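PDB 7LPO: cytoplasmic protein, which probably hydrolyses steryl beta-glucosides, as a fungal sterylglucosidase of glycosyl hydrolase family 5. Local coordinates for residues H19-V31 with T508-G520. Numbering follows the deposited sequence.
Sequences HYIHSSTLHFQDV and TIDILGNYPTLVG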
# COMPACT_ATOMS: atom_id res chain seq x y z
N HIS A 19 -14.17 22.31 -7.75
CA HIS A 19 -13.93 20.95 -7.29
C HIS A 19 -12.63 20.80 -6.51
O HIS A 19 -12.28 19.68 -6.13
CB HIS A 19 -13.90 19.99 -8.48
CG HIS A 19 -15.06 20.15 -9.42
ND1 HIS A 19 -16.36 19.88 -9.05
CD2 HIS A 19 -15.11 20.55 -10.71
CE1 HIS A 19 -17.16 20.10 -10.07
NE2 HIS A 19 -16.43 20.51 -11.09
N TYR A 20 -11.92 21.89 -6.26
CA TYR A 20 -10.64 21.84 -5.55
C TYR A 20 -10.84 21.32 -4.13
O TYR A 20 -11.74 21.76 -3.42
CB TYR A 20 -10.03 23.24 -5.53
CG TYR A 20 -8.59 23.37 -5.10
CD1 TYR A 20 -7.56 23.22 -6.01
CD2 TYR A 20 -8.26 23.72 -3.80
CE1 TYR A 20 -6.24 23.37 -5.63
CE2 TYR A 20 -6.95 23.87 -3.41
CZ TYR A 20 -5.94 23.70 -4.34
OH TYR A 20 -4.62 23.84 -3.97
N ILE A 21 -9.99 20.38 -3.73
CA ILE A 21 -9.97 19.89 -2.35
C ILE A 21 -8.77 20.51 -1.65
O ILE A 21 -7.63 20.29 -2.04
CB ILE A 21 -9.89 18.36 -2.30
CG1 ILE A 21 -11.21 17.74 -2.75
CG2 ILE A 21 -9.55 17.93 -0.88
CD1 ILE A 21 -11.13 16.25 -3.04
N HIS A 22 -9.04 21.31 -0.62
CA HIS A 22 -7.97 21.85 0.20
C HIS A 22 -7.37 20.76 1.09
O HIS A 22 -8.08 19.88 1.57
CB HIS A 22 -8.50 23.02 1.03
CG HIS A 22 -8.93 24.18 0.19
ND1 HIS A 22 -8.04 25.12 -0.30
CD2 HIS A 22 -10.15 24.54 -0.28
CE1 HIS A 22 -8.70 26.01 -1.01
NE2 HIS A 22 -9.98 25.68 -1.02
N SER A 23 -6.06 20.83 1.27
CA SER A 23 -5.29 19.86 2.03
C SER A 23 -4.27 20.66 2.84
O SER A 23 -3.06 20.43 2.78
CB SER A 23 -4.63 18.83 1.12
OG SER A 23 -4.22 17.69 1.86
N SER A 24 -4.80 21.63 3.58
CA SER A 24 -4.05 22.67 4.27
C SER A 24 -4.29 22.67 5.77
O SER A 24 -3.67 23.48 6.48
CB SER A 24 -4.47 24.04 3.71
OG SER A 24 -5.88 24.09 3.55
N THR A 25 -5.18 21.83 6.26
CA THR A 25 -5.55 21.76 7.65
C THR A 25 -5.63 20.28 8.02
O THR A 25 -5.29 19.40 7.21
CB THR A 25 -6.89 22.47 7.89
OG1 THR A 25 -7.94 21.66 7.34
CG2 THR A 25 -6.91 23.84 7.25
N LEU A 26 -6.15 20.00 9.21
CA LEU A 26 -6.24 18.62 9.68
C LEU A 26 -7.24 17.78 8.89
O LEU A 26 -7.29 16.57 9.09
CB LEU A 26 -6.60 18.59 11.16
CG LEU A 26 -5.41 18.91 12.06
CD1 LEU A 26 -5.89 19.19 13.48
CD2 LEU A 26 -4.41 17.77 12.02
N HIS A 27 -8.05 18.40 8.04
CA HIS A 27 -9.03 17.69 7.24
C HIS A 27 -9.07 18.26 5.84
O HIS A 27 -8.88 19.47 5.65
CB HIS A 27 -10.43 17.77 7.84
CG HIS A 27 -10.50 17.39 9.28
ND1 HIS A 27 -10.80 16.11 9.70
CD2 HIS A 27 -10.30 18.12 10.41
CE1 HIS A 27 -10.78 16.07 11.02
NE2 HIS A 27 -10.48 17.28 11.47
N PHE A 28 -9.31 17.38 4.88
CA PHE A 28 -9.64 17.82 3.53
C PHE A 28 -10.87 18.71 3.60
O PHE A 28 -11.80 18.47 4.38
CB PHE A 28 -9.94 16.62 2.64
CG PHE A 28 -8.77 15.71 2.38
CD1 PHE A 28 -7.61 16.19 1.82
CD2 PHE A 28 -8.86 14.36 2.67
CE1 PHE A 28 -6.54 15.35 1.56
CE2 PHE A 28 -7.79 13.51 2.42
CZ PHE A 28 -6.63 14.00 1.86
N GLN A 29 -10.90 19.73 2.75
CA GLN A 29 -12.05 20.63 2.69
C GLN A 29 -12.40 20.97 1.25
O GLN A 29 -11.50 21.16 0.42
CB GLN A 29 -11.78 21.94 3.43
CG GLN A 29 -11.43 21.84 4.87
CD GLN A 29 -10.83 23.13 5.38
OE1 GLN A 29 -9.71 23.50 5.00
NE2 GLN A 29 -11.58 23.84 6.19
N ASP A 30 -13.70 21.10 0.98
CA ASP A 30 -14.16 21.64 -0.29
C ASP A 30 -14.17 23.16 -0.20
O ASP A 30 -13.87 23.74 0.85
CB ASP A 30 -15.52 21.06 -0.66
CG ASP A 30 -16.65 21.53 0.23
OD1 ASP A 30 -16.47 22.45 1.06
OD2 ASP A 30 -17.76 20.96 0.08
N VAL A 31 -14.51 23.83 -1.30
CA VAL A 31 -14.40 25.28 -1.36
C VAL A 31 -15.40 26.01 -0.48
O VAL A 31 -15.25 27.21 -0.24
CB VAL A 31 -14.53 25.77 -2.82
CG1 VAL A 31 -13.46 25.10 -3.69
CG2 VAL A 31 -15.93 25.49 -3.35
N THR A 508 1.27 12.75 12.25
CA THR A 508 1.11 13.79 11.24
C THR A 508 1.23 15.17 11.86
O THR A 508 2.04 16.00 11.41
CB THR A 508 -0.24 13.64 10.55
OG1 THR A 508 -0.35 12.32 10.00
CG2 THR A 508 -0.37 14.69 9.44
N ILE A 509 0.45 15.45 12.91
CA ILE A 509 0.45 16.78 13.50
C ILE A 509 1.73 17.04 14.28
O ILE A 509 2.21 18.18 14.35
CB ILE A 509 -0.80 16.96 14.37
CG1 ILE A 509 -1.00 18.44 14.70
CG2 ILE A 509 -0.70 16.13 15.64
CD1 ILE A 509 -2.34 18.77 15.28
N ASP A 510 2.32 15.99 14.87
CA ASP A 510 3.58 16.17 15.58
C ASP A 510 4.71 16.59 14.65
O ASP A 510 5.59 17.37 15.05
CB ASP A 510 3.99 14.86 16.27
CG ASP A 510 3.19 14.58 17.51
OD1 ASP A 510 2.43 15.47 17.95
OD2 ASP A 510 3.32 13.45 18.03
N ILE A 511 4.73 16.07 13.42
CA ILE A 511 5.91 16.10 12.57
C ILE A 511 5.69 16.93 11.31
O ILE A 511 6.48 17.82 11.00
CB ILE A 511 6.36 14.67 12.20
CG1 ILE A 511 6.75 13.90 13.46
CG2 ILE A 511 7.51 14.73 11.21
CD1 ILE A 511 6.95 12.42 13.23
N LEU A 512 4.64 16.62 10.55
CA LEU A 512 4.44 17.30 9.28
C LEU A 512 3.71 18.62 9.43
O LEU A 512 4.03 19.59 8.73
CB LEU A 512 3.68 16.39 8.31
CG LEU A 512 4.47 15.18 7.80
CD1 LEU A 512 3.61 14.25 6.94
CD2 LEU A 512 5.70 15.65 7.01
N GLY A 513 2.75 18.70 10.35
CA GLY A 513 2.00 19.91 10.57
C GLY A 513 0.51 19.62 10.57
O GLY A 513 0.07 18.48 10.77
N ASN A 514 -0.28 20.67 10.34
CA ASN A 514 -1.73 20.55 10.34
C ASN A 514 -2.18 20.15 8.94
O ASN A 514 -2.55 20.97 8.10
CB ASN A 514 -2.38 21.84 10.82
CG ASN A 514 -2.42 21.91 12.34
OD1 ASN A 514 -3.40 21.50 12.96
ND2 ASN A 514 -1.35 22.42 12.93
N TYR A 515 -2.13 18.86 8.70
CA TYR A 515 -2.43 18.25 7.41
C TYR A 515 -3.34 17.06 7.65
O TYR A 515 -3.38 16.51 8.76
CB TYR A 515 -1.15 17.77 6.71
CG TYR A 515 -0.31 18.88 6.15
CD1 TYR A 515 -0.73 19.60 5.04
CD2 TYR A 515 0.92 19.20 6.71
CE1 TYR A 515 0.05 20.60 4.50
CE2 TYR A 515 1.70 20.21 6.19
CZ TYR A 515 1.26 20.91 5.08
OH TYR A 515 2.02 21.91 4.54
N PRO A 516 -4.06 16.62 6.63
CA PRO A 516 -4.89 15.42 6.78
C PRO A 516 -4.03 14.16 6.85
O PRO A 516 -2.85 14.16 6.52
CB PRO A 516 -5.77 15.41 5.52
CG PRO A 516 -5.60 16.79 4.91
CD PRO A 516 -4.23 17.26 5.32
N THR A 517 -4.66 13.09 7.32
CA THR A 517 -4.08 11.75 7.30
C THR A 517 -5.01 10.83 6.52
O THR A 517 -6.23 10.89 6.68
CB THR A 517 -3.87 11.20 8.71
OG1 THR A 517 -3.08 12.11 9.48
CG2 THR A 517 -3.18 9.84 8.64
N LEU A 518 -4.43 9.97 5.69
CA LEU A 518 -5.19 8.99 4.93
C LEU A 518 -4.46 7.66 5.02
O LEU A 518 -3.26 7.60 4.72
CB LEU A 518 -5.37 9.43 3.49
CG LEU A 518 -6.22 8.59 2.53
CD1 LEU A 518 -6.64 9.43 1.33
CD2 LEU A 518 -5.45 7.39 2.07
N VAL A 519 -5.16 6.62 5.45
CA VAL A 519 -4.53 5.30 5.58
C VAL A 519 -4.53 4.68 4.19
O VAL A 519 -5.54 4.13 3.74
CB VAL A 519 -5.24 4.42 6.60
CG1 VAL A 519 -4.55 3.08 6.69
CG2 VAL A 519 -5.28 5.10 7.98
N GLY A 520 -3.39 4.77 3.51
CA GLY A 520 -3.34 4.40 2.10
C GLY A 520 -3.57 2.93 1.82
O GLY A 520 -3.97 2.57 0.71
O HOH W 1 -6.04 22.33 11.21
O HOH W 2 -7.57 13.62 8.03
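P516 lies over one face of the F28 phenyl ring in a CH-pi contact: its CB sits 4.0 Å from the ring centroid and only 8° off the normal, while CG reaches F28 CD1. At the edge of the same ring, near its plane, are L518 CD1 and the carbonyl O of H22. The Y515 ring meets 19-31 with its edge, where S23 O lies in plane, 3.4 Å from CD1; Y515 OH is hydrogen-bonded to E440 OE1. Beside the proline, S23 OG touches P516 CG and CD but spends its hydrogen bond on A447 O. With CG set anti to its carbonyl carbon (chi1 -77°), L26 turns its methyl end back to I509 and N514, CD2 meeting I509 CD1 at 4.0 Å and CG lying 3.4 Å from N514 OD1. No direct hydrogen bond joins the segments. Two waters do that work: one accepts from L26 N and donates to N514 OD1, the other donates to L26 O and accepts from T517 N. L26 O also takes a CA-H...O contact from P516 CA. N514 centres an inverse gamma turn, in the loop that leads from helix 490-512 into strand 518-522. That strand pairs in parallel with 567-570, consistent with the family's TIM barrel, and F28, on the short, weakly bonded strand that runs antiparallel to 35-43, packs with L518 against C448 of strand 447-449 and F426 of strand 424-427.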